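Local coordinates for CBS domain-containing protein CBSX1, chloroplastic (Arabidopsis thaliana, PDB 4GQW), which is a chloroplast protein built from a pair of CBS domains that probably acts by binding and regulating thioredoxin, at residues L17-P22 and P42-D47; W48-L53 and G126-I131; T23-E28 and G84-D89; R37-P42 and V54-L59. All coordinates share one frame; numbering follows the deposited sequence.

Interaction 1: residues L17-P22 and P42-D47; sequences LHVVKP and PVIDED
The carboxylate of Glu46 is met by Lys21 in a salt bridge: NZ lies 2.9 Å from OE1 on the syn side, 34° out of the carboxylate plane. Two carbons back along the lysine chain, CD sits almost evenly between the two oxygens, 3.6 Å from Glu46 OE1. The pyrrolidine ring of Pro22 comes in by its CD, which is 3.2 Å from Ile44 O and also packs on Val43 CG1. On the ring of Pro42, CG receives Val19 CG1 at 3.7 Å, while Leu128 and Ile131 of strand 128-133 touch the same residue. The other methyl of Val19, CG2, meets Ile44 CD1 at 3.8 Å. It can do so because Ile44 CG1 stands between its backbone N and carbonyl carbon (chi1 61°), and CD1 then carries the chain on to Val19. Two backbone bonds join the segments, Val20 N to Pro42 O at 3.3 Å and Ile44 N to Val20 O at 3.1 Å. They form a single bridge beside the edge strand 40-44. A weaker CA-H contact from Val43 shares Val20 O with the true hydrogen bond from Ile44 N. The backbone polar groups are thus paired beside the buried Val20, Pro42, Val43 and Ile44, and the one ionic link lies at the outer end, where solvent would probably weaken it.

Interaction 2: residues W48-L53 and G126-I131; sequences WKLVGL and GKLVGI
Leu50 and Leu128 meet by their CD1 methyls, 4.1 Å apart, and their conformations are nearly the same. In Leu50 the CG lies opposite the backbone N (chi1 -174°, chi2 73°), and Leu128 closely repeats both torsions, so the two isobutyl groups meet from equivalent places on their strands. Pro42 and Pro120, each from the strand next to one of the leucines, pack around them. Trp48 behaves differently. Its backbone is in the left-handed region, and its carbonyl accepts from Leu128 N the one hydrogen bond between the segments, 3.0 Å long; Lys127 CA also approaches Trp48 O at 3.4 Å. The chi1 of Trp48, -96°, is displaced from the usual staggered value and brings the indole past Leu128 O, which is 3.7 Å from Trp48 CE3 and oblique to the ring. Trp48 also makes a cation-pi contact with Lys14. Lys127 likewise leaves the usual staggered position at its first torsion, and its chain, extended beyond CG, brings CE to 3.8 Å from Trp48 CB. Lys49, also extended, leads its amino end away, while its CB and CG pass near Gly126 O. The CA atoms of Lys49 and Lys127 are just 4.2 Å apart at the single bridge. Farther along, both strands carry a classic beta bulge, at Val51-Gly52 and at Val129-Gly130. Matching sequence, torsions and bulges, across a contact consistent with approximate twofold symmetry, are what is expected where the two CBS repeats of a CBS pair (Bateman module) face each other through their strands.

Interaction 3: residues T23-E28 and G84-D89; sequences TTTVDE and GKLVGD
Val87 and Thr24 form the tight part of this contact. Val87 N gives a nearly straight hydrogen bond to Thr24 O, 3.0 Å long with 170° at the hydrogen. The CG2 methyl of Val87 closes over the same carbonyl oxygen of Thr24 at 3.5 Å and reaches Thr24 CB. Nearby, Val26 CG2 presses on Lys85 O at 3.2 Å, while Leu59 of helix 56-59 touches both Val26 and Val87 and continues this buried side. Leu86, though partly exposed, is also well packed: its CD2 lies over Thr25, 3.6 Å from Thr25 CA and 3.8 Å from Thr25 CG2, because its CG points opposite the carbonyl carbon (chi1 -52°). The loose, solvent side belongs to Lys85, which leads its amino end away, and to Thr23, which adds little beyond its carbonyl. Thr25 itself is held from within its own segment by a capping box. Its N donates to Glu28 OE1 at 3.2 Å, on the anti lone pair, and its OG1 accepts a weak bond from Glu28 N. The chemistry therefore divides by task: one strong backbone bond and apolar side chains hold the start of helix 26-35 against residues 85-87, and the cap occupies the backbone N and OG1 of Thr25 without help from residues 84-89.

Interaction 4: residues R37-P42 and V54-L59; sequences RITGFP and VSDYDL
Phe41 and Val54 bury the most surface here, in equal measure, and Thr39 follows. The ring of Phe41 and the methyls of Val54 lie side by side, pointing the same way from one face of the hairpin. Val54 CG1 arrives at the edge of the phenyl ring, in its plane, 3.6 Å from Phe41 CD2. This fit goes with an unusual first torsion: chi1 of Phe41 is -10°, close to eclipsed, so the rotamer is probably strained. Leu59 CD1 lies farther off, 4.3 Å from Phe41 CE2. The backbones of Phe41 and Val54 form an antiparallel hydrogen-bonded pair, with Phe41 N to Val54 O and Val54 N to Phe41 O both at 2.9 Å. Beside them Gly40 and Ser55 make a non-hydrogen-bonded pair, CA to CA 3.9 Å; with no side chain in between, Gly40 CA also comes 3.1 Å from Val54 O. Thr39 O accepts Asp56 N at 3.0 Å, the donor 24° off the carbonyl plane, and Thr39 CB lies 3.8 Å from Asp56 OD2. That carboxylate has its main partner in Arg117 of the second subunit, a salt bridge. Within the fold, the Phe41 face of hairpin 40-44/50-55 is covered by Leu33 of helix 26-35 and by Val20, helix 56-59 follows directly from the second strand, and the second subunit closes on the Asp56 end.

Interaction 4 is the most buried of the four and rests on paired backbone bonds and apolar side chains within the hairpin; interaction 1 shares Pro42 with it and adds a single bridge to the edge of strand 40-44, with an ionic pair at its exposed end. Interaction 2, a surface contact, uses the other hairpin strand, 50-55, to reach strand 128-133 of the second CBS repeat. Interaction 3 sits farthest from the centre of the chain and, like interaction 2, has one backbone bond between its segments; Val87 links it to Val20 of interaction 1 and Val54 of interaction 4. Interactions 2 and 3 do not touch.

Interaction 1: residues L17-P22 and P42-D47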
loop_
_atom_site.group_PDB
_atom_site.type_symbol
_atom_site.label_atom_id
_atom_site.label_comp_id
_atom_site.label_asym_id
_atom_site.label_seq_id
_atom_site.Cartn_x
_atom_site.Cartn_y
_atom_site.Cartn_z
ATOM N N LEU A 17 -3.183 -10.515 11.314
ATOM C CA LEU A 17 -2.526 -9.220 11.400
ATOM C C LEU A 17 -1.027 -9.386 11.588
ATOM O O LEU A 17 -0.562 -10.387 12.131
ATOM C CB LEU A 17 -3.094 -8.395 12.556
ATOM C CG LEU A 17 -4.493 -7.799 12.396
ATOM C CD1 LEU A 17 -4.846 -6.984 13.622
ATOM C CD2 LEU A 17 -4.566 -6.944 11.145
ATOM N N HIS A 18 -0.278 -8.388 11.135
ATOM C CA HIS A 18 1.162 -8.353 11.343
ATOM C C HIS A 18 1.507 -7.099 12.128
ATOM O O HIS A 18 1.643 -6.016 11.560
ATOM C CB HIS A 18 1.899 -8.359 10.006
ATOM C CG HIS A 18 1.597 -9.558 9.159
ATOM N ND1 HIS A 18 0.754 -9.510 8.073
ATOM C CD2 HIS A 18 2.025 -10.838 9.252
ATOM C CE1 HIS A 18 0.676 -10.710 7.526
ATOM N NE2 HIS A 18 1.437 -11.535 8.221
ATOM N N VAL A 19 1.642 -7.248 13.439
ATOM C CA VAL A 19 1.854 -6.101 14.310
ATOM C C VAL A 19 3.307 -5.938 14.720
ATOM O O VAL A 19 4.179 -6.689 14.290
ATOM C CB VAL A 19 0.996 -6.195 15.582
ATOM C CG1 VAL A 19 -0.481 -6.197 15.221
ATOM C CG2 VAL A 19 1.362 -7.440 16.378
ATOM N N VAL A 20 3.551 -4.949 15.569
ATOM C CA VAL A 20 4.890 -4.630 16.029
ATOM C C VAL A 20 4.772 -3.942 17.388
ATOM O O VAL A 20 3.773 -3.289 17.666
ATOM C CB VAL A 20 5.624 -3.746 14.986
ATOM C CG1 VAL A 20 6.294 -2.548 15.630
ATOM C CG2 VAL A 20 6.626 -4.575 14.198
ATOM N N LYS A 21 5.767 -4.121 18.249
ATOM C CA LYS A 21 5.744 -3.506 19.571
ATOM C C LYS A 21 6.703 -2.322 19.601
ATOM O O LYS A 21 7.559 -2.207 18.734
ATOM C CB LYS A 21 6.106 -4.547 20.631
ATOM C CG LYS A 21 5.298 -5.819 20.466
ATOM C CD LYS A 21 5.369 -6.736 21.669
ATOM C CE LYS A 21 4.533 -7.976 21.409
ATOM N NZ LYS A 21 4.452 -8.884 22.579
ATOM N N PRO A 22 6.553 -1.419 20.585
ATOM C CA PRO A 22 7.485 -0.286 20.651
ATOM C C PRO A 22 8.918 -0.735 20.924
ATOM O O PRO A 22 9.855 0.034 20.717
ATOM C CB PRO A 22 6.968 0.525 21.844
ATOM C CG PRO A 22 5.558 0.122 22.001
ATOM C CD PRO A 22 5.490 -1.312 21.597
ATOM N N PRO A 42 0.223 -1.600 12.845
ATOM C CA PRO A 42 -0.184 -1.022 14.122
ATOM C C PRO A 42 0.791 -1.443 15.205
ATOM O O PRO A 42 1.375 -2.522 15.128
ATOM C CB PRO A 42 -1.551 -1.660 14.368
ATOM C CG PRO A 42 -1.476 -2.954 13.658
ATOM C CD PRO A 42 -0.681 -2.682 12.421
ATOM N N VAL A 43 0.969 -0.587 16.200
ATOM C CA VAL A 43 1.873 -0.872 17.298
ATOM C C VAL A 43 1.084 -1.107 18.575
ATOM O O VAL A 43 0.295 -0.255 18.999
ATOM C CB VAL A 43 2.869 0.270 17.519
ATOM C CG1 VAL A 43 3.979 -0.176 18.454
ATOM C CG2 VAL A 43 3.447 0.716 16.194
ATOM N N ILE A 44 1.299 -2.275 19.172
ATOM C CA ILE A 44 0.624 -2.665 20.398
ATOM C C ILE A 44 1.618 -2.838 21.532
ATOM O O ILE A 44 2.820 -2.975 21.305
ATOM C CB ILE A 44 -0.083 -4.014 20.239
ATOM C CG1 ILE A 44 0.947 -5.101 19.922
ATOM C CG2 ILE A 44 -1.142 -3.932 19.160
ATOM C CD1 ILE A 44 0.384 -6.493 19.874
ATOM N N ASP A 45 1.106 -2.847 22.757
ATOM C CA ASP A 45 1.927 -3.175 23.909
ATOM C C ASP A 45 1.866 -4.674 24.190
ATOM O O ASP A 45 1.472 -5.458 23.328
ATOM C CB ASP A 45 1.536 -2.345 25.141
ATOM C CG ASP A 45 0.100 -2.566 25.583
ATOM O OD1 ASP A 45 -0.331 -1.864 26.522
ATOM O OD2 ASP A 45 -0.602 -3.424 25.012
ATOM N N GLU A 46 2.259 -5.070 25.393
ATOM C CA GLU A 46 2.314 -6.483 25.740
ATOM C C GLU A 46 0.928 -7.024 26.080
ATOM O O GLU A 46 0.688 -8.231 26.026
ATOM C CB GLU A 46 3.282 -6.707 26.903
ATOM C CG GLU A 46 4.647 -6.050 26.720
ATOM C CD GLU A 46 5.407 -6.582 25.524
ATOM O OE1 GLU A 46 5.150 -7.731 25.110
ATOM O OE2 GLU A 46 6.268 -5.850 24.994
ATOM N N ASP A 47 0.018 -6.118 26.419
ATOM C CA ASP A 47 -1.359 -6.485 26.729
ATOM C C ASP A 47 -2.239 -6.366 25.487
ATOM O O ASP A 47 -3.464 -6.302 25.589
ATOM C CB ASP A 47 -1.900 -5.611 27.862
ATOM C CG ASP A 47 -1.116 -5.775 29.149
ATOM O OD1 ASP A 47 -0.816 -4.754 29.801
ATOM O OD2 ASP A 47 -0.801 -6.928 29.508
#

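Interaction 2: residues W48-L53 and G126-I131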
loop_
_atom_site.group_PDB
_atom_site.type_symbol
_atom_site.label_atom_id
_atom_site.label_comp_id
_atom_site.label_asym_id
_atom_site.label_seq_id
_atom_site.Cartn_x
_atom_site.Cartn_y
_atom_site.Cartn_z
ATOM N N TRP A 48 -1.596 -6.337 24.322
ATOM C CA TRP A 48 -2.278 -6.265 23.030
ATOM C C TRP A 48 -3.184 -5.050 22.857
ATOM O O TRP A 48 -4.153 -5.091 22.100
ATOM C CB TRP A 48 -3.054 -7.552 22.746
ATOM C CG TRP A 48 -2.297 -8.516 21.899
ATOM C CD1 TRP A 48 -1.448 -9.492 22.326
ATOM C CD2 TRP A 48 -2.312 -8.591 20.471
ATOM N NE1 TRP A 48 -0.934 -10.175 21.252
ATOM C CE2 TRP A 48 -1.450 -9.640 20.101
ATOM C CE3 TRP A 48 -2.970 -7.873 19.469
ATOM C CZ2 TRP A 48 -1.232 -9.990 18.773
ATOM C CZ3 TRP A 48 -2.752 -8.222 18.154
ATOM C CH2 TRP A 48 -1.891 -9.270 17.817
ATOM N N LYS A 49 -2.860 -3.966 23.550
ATOM C CA LYS A 49 -3.594 -2.722 23.383
ATOM C C LYS A 49 -2.870 -1.807 22.402
ATOM O O LYS A 49 -1.655 -1.626 22.490
ATOM C CB LYS A 49 -3.777 -2.025 24.730
ATOM C CG LYS A 49 -4.609 -2.819 25.716
ATOM C CD LYS A 49 -4.838 -2.048 27.005
ATOM C CE LYS A 49 -5.725 -2.838 27.955
ATOM N NZ LYS A 49 -5.934 -2.152 29.257
ATOM N N LEU A 50 -3.624 -1.244 21.464
ATOM C CA LEU A 50 -3.065 -0.379 20.434
ATOM C C LEU A 50 -2.352 0.815 21.054
ATOM O O LEU A 50 -2.918 1.529 21.880
ATOM C CB LEU A 50 -4.169 0.107 19.496
ATOM C CG LEU A 50 -3.722 0.909 18.274
ATOM C CD1 LEU A 50 -3.059 -0.003 17.262
ATOM C CD2 LEU A 50 -4.904 1.632 17.652
ATOM N N VAL A 51 -1.101 1.026 20.662
ATOM C CA VAL A 51 -0.326 2.115 21.234
ATOM C C VAL A 51 0.170 3.073 20.154
ATOM O O VAL A 51 0.625 4.176 20.453
ATOM C CB VAL A 51 0.842 1.589 22.101
ATOM C CG1 VAL A 51 1.995 1.127 21.235
ATOM C CG2 VAL A 51 1.302 2.653 23.080
ATOM N N GLY A 52 0.055 2.667 18.894
ATOM C CA GLY A 52 0.412 3.564 17.811
ATOM C C GLY A 52 0.269 2.994 16.416
ATOM O O GLY A 52 -0.345 1.950 16.214
ATOM N N LEU A 53 0.825 3.712 15.447
ATOM C CA LEU A 53 0.926 3.238 14.075
ATOM C C LEU A 53 2.319 3.561 13.575
ATOM O O LEU A 53 2.885 4.592 13.929
ATOM C CB LEU A 53 -0.086 3.939 13.170
ATOM C CG LEU A 53 -1.566 3.554 13.182
ATOM C CD1 LEU A 53 -2.238 4.133 11.946
ATOM C CD2 LEU A 53 -1.760 2.057 13.240
ATOM N N GLY A 126 -10.033 -1.723 24.589
ATOM C CA GLY A 126 -8.940 -1.017 23.948
ATOM C C GLY A 126 -7.962 -1.953 23.269
ATOM O O GLY A 126 -6.949 -1.519 22.724
ATOM N N LYS A 127 -8.270 -3.245 23.305
ATOM C CA LYS A 127 -7.434 -4.258 22.678
ATOM C C LYS A 127 -7.575 -4.206 21.166
ATOM O O LYS A 127 -8.686 -4.185 20.646
ATOM C CB LYS A 127 -7.835 -5.654 23.163
ATOM C CG LYS A 127 -6.907 -6.261 24.202
ATOM C CD LYS A 127 -7.044 -7.780 24.219
ATOM C CE LYS A 127 -5.963 -8.439 25.057
ATOM N NZ LYS A 127 -5.965 -9.919 24.898
ATOM N N LEU A 128 -6.450 -4.197 20.460
ATOM C CA LEU A 128 -6.480 -4.236 19.007
ATOM C C LEU A 128 -6.996 -5.593 18.554
ATOM O O LEU A 128 -6.404 -6.627 18.864
ATOM C CB LEU A 128 -5.089 -3.995 18.430
ATOM C CG LEU A 128 -4.998 -4.073 16.906
ATOM C CD1 LEU A 128 -5.728 -2.903 16.264
ATOM C CD2 LEU A 128 -3.548 -4.111 16.460
ATOM N N VAL A 129 -8.105 -5.592 17.823
ATOM C CA VAL A 129 -8.707 -6.845 17.389
ATOM C C VAL A 129 -8.774 -6.978 15.873
ATOM O O VAL A 129 -9.160 -8.027 15.358
ATOM C CB VAL A 129 -10.117 -7.046 17.984
ATOM C CG1 VAL A 129 -10.030 -7.292 19.485
ATOM C CG2 VAL A 129 -11.004 -5.849 17.680
ATOM N N GLY A 130 -8.403 -5.923 15.155
ATOM C CA GLY A 130 -8.381 -6.001 13.705
ATOM C C GLY A 130 -7.952 -4.734 12.997
ATOM O O GLY A 130 -7.505 -3.779 13.627
ATOM N N ILE A 131 -8.079 -4.738 11.672
ATOM C CA ILE A 131 -7.812 -3.561 10.849
ATOM C C ILE A 131 -8.768 -3.522 9.660
ATOM O O ILE A 131 -8.850 -4.479 8.891
ATOM C CB ILE A 131 -6.376 -3.564 10.287
ATOM C CG1 ILE A 131 -5.351 -3.310 11.396
ATOM C CG2 ILE A 131 -6.227 -2.503 9.217
ATOM C CD1 ILE A 131 -3.937 -3.240 10.891
#

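Interaction 3: residues T23-E28 and G84-D89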
loop_
_atom_site.group_PDB
_atom_site.type_symbol
_atom_site.label_atom_id
_atom_site.label_comp_id
_atom_site.label_asym_id
_atom_site.label_seq_id
_atom_site.Cartn_x
_atom_site.Cartn_y
_atom_site.Cartn_z
ATOM N N THR A 23 9.081 -1.966 21.395
ATOM C CA THR A 23 10.400 -2.499 21.700
ATOM C C THR A 23 11.061 -2.996 20.426
ATOM O O THR A 23 12.272 -3.211 20.384
ATOM C CB THR A 23 10.306 -3.658 22.700
ATOM O OG1 THR A 23 9.642 -4.769 22.084
ATOM C CG2 THR A 23 9.526 -3.223 23.925
ATOM N N THR A 24 10.250 -3.181 19.388
ATOM C CA THR A 24 10.732 -3.679 18.107
ATOM C C THR A 24 11.738 -2.709 17.502
ATOM O O THR A 24 11.552 -1.491 17.556
ATOM C CB THR A 24 9.564 -3.895 17.122
ATOM O OG1 THR A 24 8.532 -4.654 17.764
ATOM C CG2 THR A 24 10.028 -4.629 15.882
ATOM N N THR A 25 12.817 -3.254 16.950
ATOM C CA THR A 25 13.831 -2.439 16.294
ATOM C C THR A 25 13.396 -2.128 14.871
ATOM O O THR A 25 12.589 -2.849 14.288
ATOM C CB THR A 25 15.201 -3.143 16.248
ATOM O OG1 THR A 25 15.217 -4.102 15.184
ATOM C CG2 THR A 25 15.490 -3.842 17.564
ATOM N N VAL A 26 13.942 -1.050 14.319
ATOM C CA VAL A 26 13.627 -0.629 12.961
ATOM C C VAL A 26 13.999 -1.720 11.970
ATOM O O VAL A 26 13.322 -1.918 10.964
ATOM C CB VAL A 26 14.374 0.671 12.605
ATOM C CG1 VAL A 26 14.041 1.115 11.191
ATOM C CG2 VAL A 26 14.022 1.762 13.604
ATOM N N ASP A 27 15.075 -2.436 12.279
ATOM C CA ASP A 27 15.555 -3.535 11.454
ATOM C C ASP A 27 14.484 -4.593 11.222
ATOM O O ASP A 27 14.041 -4.805 10.093
ATOM C CB ASP A 27 16.768 -4.180 12.119
ATOM C CG ASP A 27 17.967 -4.240 11.204
ATOM O OD1 ASP A 27 19.032 -3.714 11.590
ATOM O OD2 ASP A 27 17.848 -4.817 10.105
ATOM N N GLU A 28 14.075 -5.256 12.297
ATOM C CA GLU A 28 13.098 -6.332 12.195
ATOM C C GLU A 28 11.742 -5.828 11.716
ATOM O O GLU A 28 10.974 -6.581 11.124
ATOM C CB GLU A 28 12.975 -7.092 13.520
ATOM C CG GLU A 28 12.992 -6.214 14.753
ATOM C CD GLU A 28 13.113 -7.012 16.034
ATOM O OE1 GLU A 28 13.153 -6.397 17.120
ATOM O OE2 GLU A 28 13.173 -8.257 15.954
ATOM N N GLY A 84 20.826 2.024 17.710
ATOM C CA GLY A 84 19.702 1.885 16.803
ATOM C C GLY A 84 18.388 2.231 17.470
ATOM O O GLY A 84 17.988 1.586 18.440
ATOM N N LYS A 85 17.715 3.252 16.953
ATOM C CA LYS A 85 16.442 3.690 17.519
ATOM C C LYS A 85 15.341 2.663 17.283
ATOM O O LYS A 85 15.507 1.736 16.493
ATOM C CB LYS A 85 16.040 5.054 16.961
ATOM C CG LYS A 85 16.205 6.172 17.964
ATOM C CD LYS A 85 16.041 7.535 17.331
ATOM C CE LYS A 85 16.195 8.623 18.377
ATOM N NZ LYS A 85 16.328 9.971 17.761
ATOM N N LEU A 86 14.219 2.831 17.974
ATOM C CA LEU A 86 13.163 1.825 17.945
ATOM C C LEU A 86 11.822 2.360 17.449
ATOM O O LEU A 86 11.652 3.562 17.252
ATOM C CB LEU A 86 12.996 1.202 19.331
ATOM C CG LEU A 86 14.278 0.664 19.970
ATOM C CD1 LEU A 86 14.017 0.289 21.411
ATOM C CD2 LEU A 86 14.811 -0.529 19.194
ATOM N N VAL A 87 10.872 1.448 17.259
ATOM C CA VAL A 87 9.547 1.788 16.747
ATOM C C VAL A 87 8.848 2.815 17.627
ATOM O O VAL A 87 8.205 3.737 17.128
ATOM C CB VAL A 87 8.662 0.526 16.601
ATOM C CG1 VAL A 87 7.190 0.895 16.520
ATOM C CG2 VAL A 87 9.086 -0.269 15.377
ATOM N N GLY A 88 9.003 2.662 18.939
ATOM C CA GLY A 88 8.379 3.556 19.895
ATOM C C GLY A 88 8.744 5.018 19.720
ATOM O O GLY A 88 7.984 5.902 20.114
ATOM N N ASP A 89 9.907 5.278 19.133
ATOM C CA ASP A 89 10.363 6.649 18.941
ATOM C C ASP A 89 10.023 7.171 17.553
ATOM O O ASP A 89 10.176 8.359 17.272
ATOM C CB ASP A 89 11.869 6.751 19.183
ATOM C CG ASP A 89 12.267 6.256 20.553
ATOM O OD1 ASP A 89 12.121 7.021 21.526
ATOM O OD2 ASP A 89 12.724 5.099 20.656
#

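Interaction 4: residues R37-P42 and V54-L59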
loop_
_atom_site.group_PDB
_atom_site.type_symbol
_atom_site.label_atom_id
_atom_site.label_comp_id
_atom_site.label_asym_id
_atom_site.label_seq_id
_atom_site.Cartn_x
_atom_site.Cartn_y
_atom_site.Cartn_z
ATOM N N ARG A 37 4.935 -8.088 2.592
ATOM C CA ARG A 37 4.491 -7.194 1.519
ATOM C C ARG A 37 3.607 -6.048 2.009
ATOM O O ARG A 37 2.557 -5.783 1.425
ATOM C CB ARG A 37 3.734 -7.978 0.442
ATOM C CG ARG A 37 4.591 -8.882 -0.425
ATOM C CD ARG A 37 5.514 -8.082 -1.324
ATOM N NE ARG A 37 6.017 -8.886 -2.436
ATOM C CZ ARG A 37 6.832 -8.426 -3.379
ATOM N NH1 ARG A 37 7.245 -7.167 -3.346
ATOM N NH2 ARG A 37 7.237 -9.225 -4.356
ATOM N N ILE A 38 4.024 -5.371 3.073
ATOM C CA ILE A 38 3.211 -4.300 3.644
ATOM C C ILE A 38 3.961 -2.977 3.746
ATOM O O ILE A 38 5.176 -2.926 3.564
ATOM C CB ILE A 38 2.674 -4.681 5.028
ATOM C CG1 ILE A 38 3.768 -5.377 5.839
ATOM C CG2 ILE A 38 1.460 -5.584 4.891
ATOM C CD1 ILE A 38 3.301 -5.907 7.172
ATOM N N THR A 39 3.225 -1.912 4.047
ATOM C CA THR A 39 3.804 -0.576 4.127
ATOM C C THR A 39 3.839 -0.054 5.560
ATOM O O THR A 39 4.391 1.013 5.826
ATOM C CB THR A 39 3.022 0.423 3.265
ATOM O OG1 THR A 39 1.745 0.679 3.862
ATOM C CG2 THR A 39 2.822 -0.134 1.867
ATOM N N GLY A 40 3.241 -0.804 6.480
ATOM C CA GLY A 40 3.241 -0.422 7.879
ATOM C C GLY A 40 2.460 -1.369 8.765
ATOM O O GLY A 40 1.783 -2.273 8.279
ATOM N N PHE A 41 2.563 -1.164 10.074
ATOM C CA PHE A 41 1.798 -1.944 11.037
ATOM C C PHE A 41 1.223 -1.069 12.132
ATOM O O PHE A 41 1.670 0.061 12.342
ATOM C CB PHE A 41 2.655 -3.012 11.722
ATOM C CG PHE A 41 4.005 -3.207 11.117
ATOM C CD1 PHE A 41 4.238 -4.269 10.267
ATOM C CD2 PHE A 41 5.053 -2.358 11.433
ATOM C CE1 PHE A 41 5.480 -4.472 9.724
ATOM C CE2 PHE A 41 6.297 -2.552 10.888
ATOM C CZ PHE A 41 6.511 -3.612 10.035
ATOM N N PRO A 42 0.223 -1.600 12.845
ATOM C CA PRO A 42 -0.184 -1.022 14.122
ATOM C C PRO A 42 0.791 -1.443 15.205
ATOM O O PRO A 42 1.375 -2.522 15.128
ATOM C CB PRO A 42 -1.551 -1.660 14.368
ATOM C CG PRO A 42 -1.476 -2.954 13.658
ATOM C CD PRO A 42 -0.681 -2.682 12.421
ATOM N N VAL A 54 2.876 2.682 12.753
ATOM C CA VAL A 54 4.180 2.956 12.171
ATOM C C VAL A 54 4.248 2.512 10.717
ATOM O O VAL A 54 3.752 1.448 10.359
ATOM C CB VAL A 54 5.329 2.335 13.006
ATOM C CG1 VAL A 54 5.249 0.822 13.011
ATOM C CG2 VAL A 54 6.675 2.803 12.486
ATOM N N SER A 55 4.841 3.352 9.877
ATOM C CA SER A 55 4.947 3.054 8.457
ATOM C C SER A 55 6.394 3.085 7.989
ATOM O O SER A 55 7.302 3.400 8.757
ATOM C CB SER A 55 4.119 4.047 7.643
ATOM O OG SER A 55 2.747 3.951 7.984
ATOM N N ASP A 56 6.596 2.759 6.718
ATOM C CA ASP A 56 7.929 2.722 6.128
ATOM C C ASP A 56 8.637 4.075 6.148
ATOM O O ASP A 56 9.838 4.145 6.404
ATOM C CB ASP A 56 7.868 2.167 4.703
ATOM C CG ASP A 56 6.805 2.838 3.857
ATOM O OD1 ASP A 56 6.445 3.997 4.147
ATOM O OD2 ASP A 56 6.330 2.206 2.891
ATOM N N TYR A 57 7.898 5.148 5.887
ATOM C CA TYR A 57 8.503 6.478 5.887
ATOM C C TYR A 57 8.913 6.909 7.293
ATOM O O TYR A 57 9.854 7.681 7.462
ATOM C CB TYR A 57 7.586 7.518 5.234
ATOM C CG TYR A 57 6.192 7.587 5.808
ATOM C CD1 TYR A 57 5.916 8.357 6.928
ATOM C CD2 TYR A 57 5.146 6.893 5.219
ATOM C CE1 TYR A 57 4.639 8.426 7.452
ATOM C CE2 TYR A 57 3.866 6.957 5.735
ATOM C CZ TYR A 57 3.619 7.723 6.852
ATOM O OH TYR A 57 2.344 7.785 7.365
ATOM N N ASP A 58 8.209 6.400 8.297
ATOM C CA ASP A 58 8.577 6.651 9.683
ATOM C C ASP A 58 9.868 5.916 10.020
ATOM O O ASP A 58 10.766 6.473 10.649
ATOM C CB ASP A 58 7.467 6.195 10.630
ATOM C CG ASP A 58 6.210 7.020 10.493
ATOM O OD1 ASP A 58 6.322 8.254 10.348
ATOM O OD2 ASP A 58 5.109 6.434 10.531
ATOM N N LEU A 59 9.953 4.664 9.588
ATOM C CA LEU A 59 11.089 3.810 9.913
ATOM C C LEU A 59 12.365 4.232 9.198
ATOM O O LEU A 59 13.454 4.145 9.760
ATOM C CB LEU A 59 10.762 2.358 9.579
ATOM C CG LEU A 59 9.632 1.752 10.407
ATOM C CD1 LEU A 59 9.200 0.425 9.816
ATOM C CD2 LEU A 59 10.084 1.574 11.846
#